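Long-range contacts in S-M checkpoint control protein rad4 (Schizosaccharomyces pombe, PDB 4BU0), which serves as an essential DNA replication and S-M checkpoint protein, its first two BRCT domains binding phosphorylated sites of crb2: residues 13-18 and 54-59; 47-52 and 67-72. One frame throughout, in Å; residues are numbered along the deposited sequence.

Interaction 1 (13-18 and 54-59); sequences CCTSID and TPKYKF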
ATOM      1  N   CYS A  13      -0.197  -0.929  15.405  1.00  9.51           N
ATOM      2  CA  CYS A  13       1.193  -1.178  15.042  1.00  9.75           C
ATOM      3  C   CYS A  13       1.486  -0.317  13.817  1.00 11.69           C
ATOM      4  O   CYS A  13       0.548  -0.075  13.051  1.00 10.71           O
ATOM      5  CB  CYS A  13       1.354  -2.666  14.739  1.00 11.17           C
ATOM      6  SG  CYS A  13       3.046  -3.200  14.387  1.00 14.43           S
ATOM      7  N   CYS A  14       2.742   0.153  13.639  1.00  9.67           N
ATOM      8  CA  CYS A  14       3.139   0.934  12.458  1.00  9.73           C
ATOM      9  C   CYS A  14       4.115   0.152  11.618  1.00 11.99           C
ATOM     10  O   CYS A  14       4.915  -0.647  12.146  1.00 11.80           O
ATOM     11  CB  CYS A  14       3.774   2.271  12.846  1.00 10.40           C
ATOM     12  SG  CYS A  14       2.653   3.422  13.667  1.00 14.45           S
ATOM     13  N   THR A  15       4.132   0.452  10.300  1.00  8.60           N
ATOM     14  CA  THR A  15       5.166  -0.074   9.412  1.00  8.92           C
ATOM     15  C   THR A  15       5.572   1.048   8.472  1.00 12.87           C
ATOM     16  O   THR A  15       4.705   1.717   7.887  1.00 11.24           O
ATOM     17  CB  THR A  15       4.782  -1.375   8.694  1.00 13.97           C
ATOM     18  OG1 THR A  15       5.941  -1.853   8.002  1.00 13.40           O
ATOM     19  CG2 THR A  15       3.618  -1.243   7.711  1.00 12.25           C
ATOM     20  N   SER A  16       6.909   1.285   8.347  1.00 12.30           N
ATOM     21  CA  SER A  16       7.461   2.337   7.486  0.66 11.30           C
ATOM     22  C   SER A  16       6.864   3.712   7.764  1.00 13.73           C
ATOM     23  O   SER A  16       6.496   4.461   6.844  1.00 14.07           O
ATOM     24  CB  SER A  16       7.297   1.979   6.012  0.66 14.45           C
ATOM     25  OG  SER A  16       8.272   1.018   5.657  0.66 18.78           O
ATOM     26  N   ILE A  17       6.791   4.071   9.054  1.00 11.42           N
ATOM     27  CA  ILE A  17       6.352   5.372   9.511  1.00 10.88           C
ATOM     28  C   ILE A  17       7.585   5.991  10.164  1.00 14.62           C
ATOM     29  O   ILE A  17       8.200   5.330  11.000  1.00 14.25           O
ATOM     30  CB  ILE A  17       5.125   5.311  10.462  1.00 12.26           C
ATOM     31  CG1 ILE A  17       3.916   4.597   9.767  1.00 12.60           C
ATOM     32  CG2 ILE A  17       4.734   6.716  10.929  1.00 11.98           C
ATOM     33  CD1 ILE A  17       3.269   5.387   8.586  1.00 13.65           C
ATOM     34  N   ASP A  18       7.938   7.219   9.771  1.00 15.27           N
ATOM     35  CA  ASP A  18       9.106   7.933  10.312  0.62 15.64           C
ATOM     36  C   ASP A  18       8.957   8.147  11.828  1.00 18.50           C
ATOM     37  O   ASP A  18       7.832   8.239  12.333  1.00 16.83           O
ATOM     38  CB  ASP A  18       9.285   9.273   9.593  0.62 17.72           C
ATOM     39  CG  ASP A  18       9.660   9.186   8.115  0.62 29.98           C
ATOM     40  OD1 ASP A  18       9.974   8.066   7.638  0.62 30.29           O
ATOM     41  OD2 ASP A  18       9.654  10.238   7.440  0.62 37.40           O
ATOM     42  N   THR A  54       7.222  -4.106   3.049  1.00 14.06           N
ATOM     43  CA  THR A  54       7.768  -4.420   4.371  1.00 12.72           C
ATOM     44  C   THR A  54       7.286  -5.786   4.834  1.00 14.53           C
ATOM     45  O   THR A  54       6.163  -6.189   4.522  1.00 14.13           O
ATOM     46  CB  THR A  54       7.377  -3.373   5.461  1.00 17.07           C
ATOM     47  OG1 THR A  54       6.027  -3.609   5.879  1.00 13.86           O
ATOM     48  CG2 THR A  54       7.607  -1.921   5.042  1.00 17.99           C
ATOM     49  N   PRO A  55       8.064  -6.464   5.708  1.00 14.42           N
ATOM     50  CA  PRO A  55       7.607  -7.746   6.248  1.00 14.13           C
ATOM     51  C   PRO A  55       6.264  -7.674   7.013  1.00 13.62           C
ATOM     52  O   PRO A  55       5.444  -8.597   6.903  1.00 14.92           O
ATOM     53  CB  PRO A  55       8.748  -8.135   7.198  1.00 16.08           C
ATOM     54  CG  PRO A  55       9.944  -7.521   6.603  1.00 20.69           C
ATOM     55  CD  PRO A  55       9.461  -6.181   6.108  1.00 16.72           C
ATOM     56  N   LYS A  56       6.021  -6.568   7.771  1.00 12.41           N
ATOM     57  CA  LYS A  56       4.740  -6.429   8.486  1.00 11.21           C
ATOM     58  C   LYS A  56       3.583  -6.326   7.506  1.00 11.71           C
ATOM     59  O   LYS A  56       2.555  -6.975   7.667  1.00 11.81           O
ATOM     60  CB  LYS A  56       4.729  -5.180   9.376  1.00 11.49           C
ATOM     61  CG  LYS A  56       5.557  -5.301  10.664  1.00 11.98           C
ATOM     62  CD  LYS A  56       5.524  -3.978  11.421  1.00 11.88           C
ATOM     63  CE  LYS A  56       6.301  -4.064  12.733  1.00 14.01           C
ATOM     64  NZ  LYS A  56       6.436  -2.708  13.339  1.00 12.91           N
ATOM     65  N   TYR A  57       3.751  -5.457   6.468  1.00 11.55           N
ATOM     66  CA  TYR A  57       2.682  -5.316   5.500  1.00 10.58           C
ATOM     67  C   TYR A  57       2.430  -6.628   4.781  1.00 11.67           C
ATOM     68  O   TYR A  57       1.286  -7.042   4.621  1.00 11.44           O
ATOM     69  CB  TYR A  57       3.046  -4.214   4.487  1.00 10.97           C
ATOM     70  CG  TYR A  57       1.933  -3.888   3.519  1.00  9.71           C
ATOM     71  CD1 TYR A  57       1.650  -4.726   2.435  1.00  9.98           C
ATOM     72  CD2 TYR A  57       1.210  -2.706   3.634  1.00 10.20           C
ATOM     73  CE1 TYR A  57       0.629  -4.426   1.539  1.00  8.25           C
ATOM     74  CE2 TYR A  57       0.196  -2.381   2.725  1.00 10.04           C
ATOM     75  CZ  TYR A  57      -0.064  -3.232   1.656  1.00 10.56           C
ATOM     76  OH  TYR A  57      -1.056  -2.918   0.751  1.00 10.61           O
ATOM     77  N   LYS A  58       3.517  -7.290   4.344  1.00 11.05           N
ATOM     78  CA  LYS A  58       3.358  -8.548   3.616  1.00 10.92           C
ATOM     79  C   LYS A  58       2.618  -9.601   4.451  1.00 13.67           C
ATOM     80  O   LYS A  58       1.794 -10.345   3.915  1.00 13.56           O
ATOM     81  CB  LYS A  58       4.713  -9.089   3.179  1.00 12.93           C
ATOM     82  CG  LYS A  58       5.357  -8.259   2.053  1.00 14.22           C
ATOM     83  CD  LYS A  58       6.751  -8.804   1.735  1.00 17.49           C
ATOM     84  CE  LYS A  58       7.449  -7.899   0.745  1.00 24.42           C
ATOM     85  NZ  LYS A  58       8.806  -8.419   0.417  1.00 37.10           N
ATOM     86  N   PHE A  59       2.929  -9.678   5.775  1.00 13.72           N
ATOM     87  CA  PHE A  59       2.264 -10.651   6.639  1.00 14.27           C
ATOM     88  C   PHE A  59       0.775 -10.368   6.735  1.00 15.30           C
ATOM     89  O   PHE A  59      -0.042 -11.270   6.622  1.00 16.25           O
ATOM     90  CB  PHE A  59       2.885 -10.621   8.049  1.00 16.96           C
ATOM     91  CG  PHE A  59       2.467 -11.821   8.869  1.00 19.95           C
ATOM     92  CD1 PHE A  59       1.258 -11.829   9.556  1.00 24.29           C
ATOM     93  CD2 PHE A  59       3.249 -12.971   8.892  1.00 24.18           C
ATOM     94  CE1 PHE A  59       0.840 -12.970  10.261  1.00 24.91           C
ATOM     95  CE2 PHE A  59       2.841 -14.099   9.610  1.00 26.88           C
ATOM     96  CZ  PHE A  59       1.632 -14.094  10.273  1.00 24.96           C
TER

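Interaction 2 (47-52 and 67-72); sequences LIAGDF and IKIMSS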
ATOM      1  N   LEU A  47      -2.994  -1.799  11.406  1.00  8.78           N
ATOM      2  CA  LEU A  47      -1.613  -1.587  11.009  1.00  8.63           C
ATOM      3  C   LEU A  47      -1.567  -0.289  10.220  1.00  9.59           C
ATOM      4  O   LEU A  47      -2.167  -0.193   9.150  1.00  9.55           O
ATOM      5  CB  LEU A  47      -1.086  -2.781  10.170  1.00  9.14           C
ATOM      6  CG  LEU A  47       0.315  -2.660   9.614  1.00 12.02           C
ATOM      7  CD1 LEU A  47       1.389  -2.722  10.750  1.00 12.36           C
ATOM      8  CD2 LEU A  47       0.579  -3.804   8.598  1.00 13.99           C
ATOM      9  N   ILE A  48      -0.853   0.704  10.765  1.00  7.95           N
ATOM     10  CA  ILE A  48      -0.713   2.002  10.106  1.00  7.26           C
ATOM     11  C   ILE A  48       0.517   1.861   9.216  1.00  9.82           C
ATOM     12  O   ILE A  48       1.603   1.589   9.714  1.00 10.15           O
ATOM     13  CB  ILE A  48      -0.601   3.121  11.168  1.00  9.97           C
ATOM     14  CG1 ILE A  48      -1.946   3.197  11.980  1.00 10.18           C
ATOM     15  CG2 ILE A  48      -0.274   4.474  10.467  1.00 11.76           C
ATOM     16  CD1 ILE A  48      -1.814   4.069  13.220  1.00 13.28           C
ATOM     17  N   ALA A  49       0.336   1.984   7.897  1.00  8.53           N
ATOM     18  CA  ALA A  49       1.433   1.705   6.966  1.00  9.01           C
ATOM     19  C   ALA A  49       1.833   2.889   6.108  1.00 11.70           C
ATOM     20  O   ALA A  49       0.962   3.602   5.598  1.00 11.10           O
ATOM     21  CB  ALA A  49       1.003   0.571   6.051  1.00 10.08           C
ATOM     22  N   GLY A  50       3.151   3.033   5.902  1.00  9.87           N
ATOM     23  CA  GLY A  50       3.709   4.086   5.059  1.00 10.39           C
ATOM     24  C   GLY A  50       4.298   3.562   3.768  1.00 12.25           C
ATOM     25  O   GLY A  50       4.832   4.345   2.974  1.00 13.97           O
ATOM     26  N   ASP A  51       4.205   2.226   3.561  1.00  9.32           N
ATOM     27  CA  ASP A  51       4.740   1.501   2.405  0.58 10.07           C
ATOM     28  C   ASP A  51       4.152   0.110   2.385  1.00 14.15           C
ATOM     29  O   ASP A  51       3.708  -0.373   3.429  1.00 14.28           O
ATOM     30  CB  ASP A  51       6.282   1.418   2.497  0.58 12.61           C
ATOM     31  CG  ASP A  51       7.000   1.072   1.202  0.58 18.02           C
ATOM     32  OD1 ASP A  51       6.357   1.130   0.128  0.58 16.04           O
ATOM     33  OD2 ASP A  51       8.226   0.839   1.251  0.58 22.22           O
ATOM     34  N   PHE A  52       4.168  -0.552   1.233  1.00 11.05           N
ATOM     35  CA  PHE A  52       3.702  -1.926   1.104  1.00 10.62           C
ATOM     36  C   PHE A  52       4.875  -2.903   1.139  1.00 12.07           C
ATOM     37  O   PHE A  52       4.652  -4.093   1.358  1.00 12.28           O
ATOM     38  CB  PHE A  52       2.922  -2.115  -0.222  1.00 11.52           C
ATOM     39  CG  PHE A  52       3.781  -1.866  -1.445  1.00 11.19           C
ATOM     40  CD1 PHE A  52       4.532  -2.884  -2.002  1.00 11.83           C
ATOM     41  CD2 PHE A  52       3.850  -0.606  -2.019  1.00 12.42           C
ATOM     42  CE1 PHE A  52       5.383  -2.634  -3.095  1.00 11.69           C
ATOM     43  CE2 PHE A  52       4.679  -0.362  -3.116  1.00 13.41           C
ATOM     44  CZ  PHE A  52       5.436  -1.378  -3.647  1.00 12.38           C
ATOM     45  N   ILE A  67      -7.146  -7.567   9.847  1.00 12.82           N
ATOM     46  CA  ILE A  67      -6.383  -6.382  10.288  1.00 11.23           C
ATOM     47  C   ILE A  67      -6.594  -5.262   9.283  1.00 13.99           C
ATOM     48  O   ILE A  67      -6.400  -5.478   8.087  1.00 14.38           O
ATOM     49  CB  ILE A  67      -4.895  -6.733  10.489  1.00 14.32           C
ATOM     50  CG1 ILE A  67      -4.751  -7.647  11.737  1.00 15.49           C
ATOM     51  CG2 ILE A  67      -4.001  -5.448  10.596  1.00 15.10           C
ATOM     52  CD1 ILE A  67      -3.415  -8.140  12.010  1.00 18.53           C
ATOM     53  N   LYS A  68      -6.954  -4.061   9.766  1.00 11.52           N
ATOM     54  CA  LYS A  68      -7.185  -2.938   8.870  1.00  9.76           C
ATOM     55  C   LYS A  68      -5.888  -2.220   8.601  1.00 11.72           C
ATOM     56  O   LYS A  68      -5.150  -1.938   9.544  1.00 10.42           O
ATOM     57  CB  LYS A  68      -8.196  -1.922   9.456  1.00 11.32           C
ATOM     58  CG  LYS A  68      -9.515  -2.500   9.994  1.00 18.86           C
ATOM     59  CD  LYS A  68     -10.575  -2.636   8.944  1.00 30.83           C
ATOM     60  CE  LYS A  68     -11.784  -3.316   9.542  1.00 38.65           C
ATOM     61  NZ  LYS A  68     -12.359  -4.331   8.622  1.00 54.89           N
ATOM     62  N   ILE A  69      -5.600  -1.932   7.310  1.00  7.95           N
ATOM     63  CA  ILE A  69      -4.387  -1.199   6.936  0.51  7.38           C
ATOM     64  C   ILE A  69      -4.787   0.246   6.777  1.00  8.36           C
ATOM     65  O   ILE A  69      -5.600   0.626   5.937  1.00  9.42           O
ATOM     66  CB  ILE A  69      -3.626  -1.757   5.723  0.51 10.25           C
ATOM     67  CG1 ILE A  69      -3.246  -3.230   5.974  0.51 10.45           C
ATOM     68  CG2 ILE A  69      -2.361  -0.916   5.461  0.51 10.34           C
ATOM     69  CD1 ILE A  69      -3.017  -3.913   4.744  0.51 13.99           C
ATOM     70  N   MET A  70      -4.218   1.070   7.679  1.00  6.75           N
ATOM     71  CA  MET A  70      -4.606   2.439   7.839  1.00  5.98           C
ATOM     72  C   MET A  70      -3.599   3.442   7.392  1.00  7.01           C
ATOM     73  O   MET A  70      -2.395   3.204   7.424  1.00  7.68           O
ATOM     74  CB  MET A  70      -4.819   2.683   9.364  1.00  6.35           C
ATOM     75  CG  MET A  70      -5.792   1.707  10.044  1.00  7.65           C
ATOM     76  SD  MET A  70      -7.429   1.717   9.254  1.00  9.62           S
ATOM     77  CE  MET A  70      -7.937   3.450   9.484  1.00  8.48           C
ATOM     78  N   SER A  71      -4.112   4.608   7.008  1.00  6.82           N
ATOM     79  CA  SER A  71      -3.278   5.744   6.653  0.60  6.59           C
ATOM     80  C   SER A  71      -2.657   6.370   7.910  1.00  9.05           C
ATOM     81  O   SER A  71      -3.244   6.323   9.012  1.00  8.24           O
ATOM     82  CB  SER A  71      -4.130   6.770   5.919  0.60 10.24           C
ATOM     83  OG  SER A  71      -3.465   8.018   5.802  0.60 13.27           O
ATOM     84  N   SER A  72      -1.505   7.017   7.752  1.00  7.79           N
ATOM     85  CA  SER A  72      -0.868   7.710   8.860  1.00  7.74           C
ATOM     86  C   SER A  72      -1.713   8.831   9.430  1.00 10.44           C
ATOM     87  O   SER A  72      -1.483   9.220  10.568  1.00 12.01           O
ATOM     88  CB  SER A  72       0.462   8.283   8.397  1.00 12.13           C
ATOM     89  OG  SER A  72       0.238   9.222   7.358  1.00 16.88           O
TER
HETATM   90  O   HOH W   1       0.184   6.332   5.460  1.00 11.68           O

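Interaction 1 (13-18 and 54-59)
Thr-15 and Thr-54 meet through their hydroxyls in the first BRCT domain, where strand 11-15 faces the N-terminal end of helix 55-63. Hydrogen bonds dominate. Thr-54 OG1 donates to Thr-15 OG1 at 2.8 Å. Thr-54 is the N-cap residue of the helix, and the same OG1 accepts from Tyr-57 N at 3.0 Å, with an N-H...O angle of 166°. In Thr-54 a chi1 of 78° sets OG1 between backbone N and carbonyl carbon, where it can serve both partners. A valine in place of Thr-54 would probably leave Tyr-57 N without its cap and Thr-15 OG1 without this donor. Thr-15 OG1, Ser-16 N and Lys-56 NZ also bond to a modified side chain of the bound Crb2 phosphopeptide, probably its phosphothreonine. These bonds are consistent with the phosphate-binding pocket of a BRCT domain, to which Thr-54 would be second shell.

The lysine stem adds packing. Lys-56 runs extended beside Thr-15, with CD 3.8 Å from Thr-15 CB. At its end NZ has Cys-13 SG as a close polar neighbour, at 3.6 Å. Besides the peptide and Ser-38 O, Lys-56 NZ bonds to Cys-14 O at 2.8 Å, almost in line with the carbonyl (C=O...N 172°).

Interaction 2 (47-52 and 67-72)
Ile-48 has chi1 -64°, which places CG1 beside its backbone N and CG2 beside its carbonyl carbon. Its two branches therefore reach different parts of segment 67-72. CG1 meets Met-70 CB at 3.9 Å, and the two side chains cross at a slant. CG2 lies 3.7 Å from Ser-72 CA. Met-70 is bent at chi2 and chi3, its thioether leads away from segment 47-52, and CB makes the contact with Ile-48. Leu-47 points to the other face of the sheet, where its CB touches Ile-67 CG2 at 4.0 Å. Ala-49 CB meets Ile-69 CG2 at 3.7 Å, in one of the two conformers of Ile-69.

The backbones are joined in parallel register. Leu-47 uses both its peptide groups on one neighbour strand: N donates to Lys-68 O at 2.9 Å, and O accepts from Met-70 N at 2.8 Å. Ala-49 N then donates to Met-70 O at 3.0 Å. Past the strands, water 1 donates to Ala-49 O and accepts from Ser-72 N at 2.9 Å. Strands 46-49 and 68-70, linked by helix 55-63, form the beta-alpha-beta crossover at one edge of the parallel four-stranded BRCT sheet.

How the interactions relate
From the N terminus, the chain runs through 13-18, helix 19-31 and two short strands to 47-52. It then passes at once into 54-59, where interaction 1 closes the first loop. Interaction 2 closes a second loop at 67-72. The segments alternate, so the loops cross. Strand 46-49 lies within the first loop and helix 55-63 within the second. Interaction 1 sets this helix against strand 11-15; interaction 2 adds the edge strand 68-70 to the sheet. The two contacts meet directly in that sheet, where probable backbone hydrogen bonds join Cys-13 and Thr-15 to Ile-48. Tyr-57 packs on Phe-52 and bonds through OH to Val-177 N, extending the connection to the BRCT 2 part.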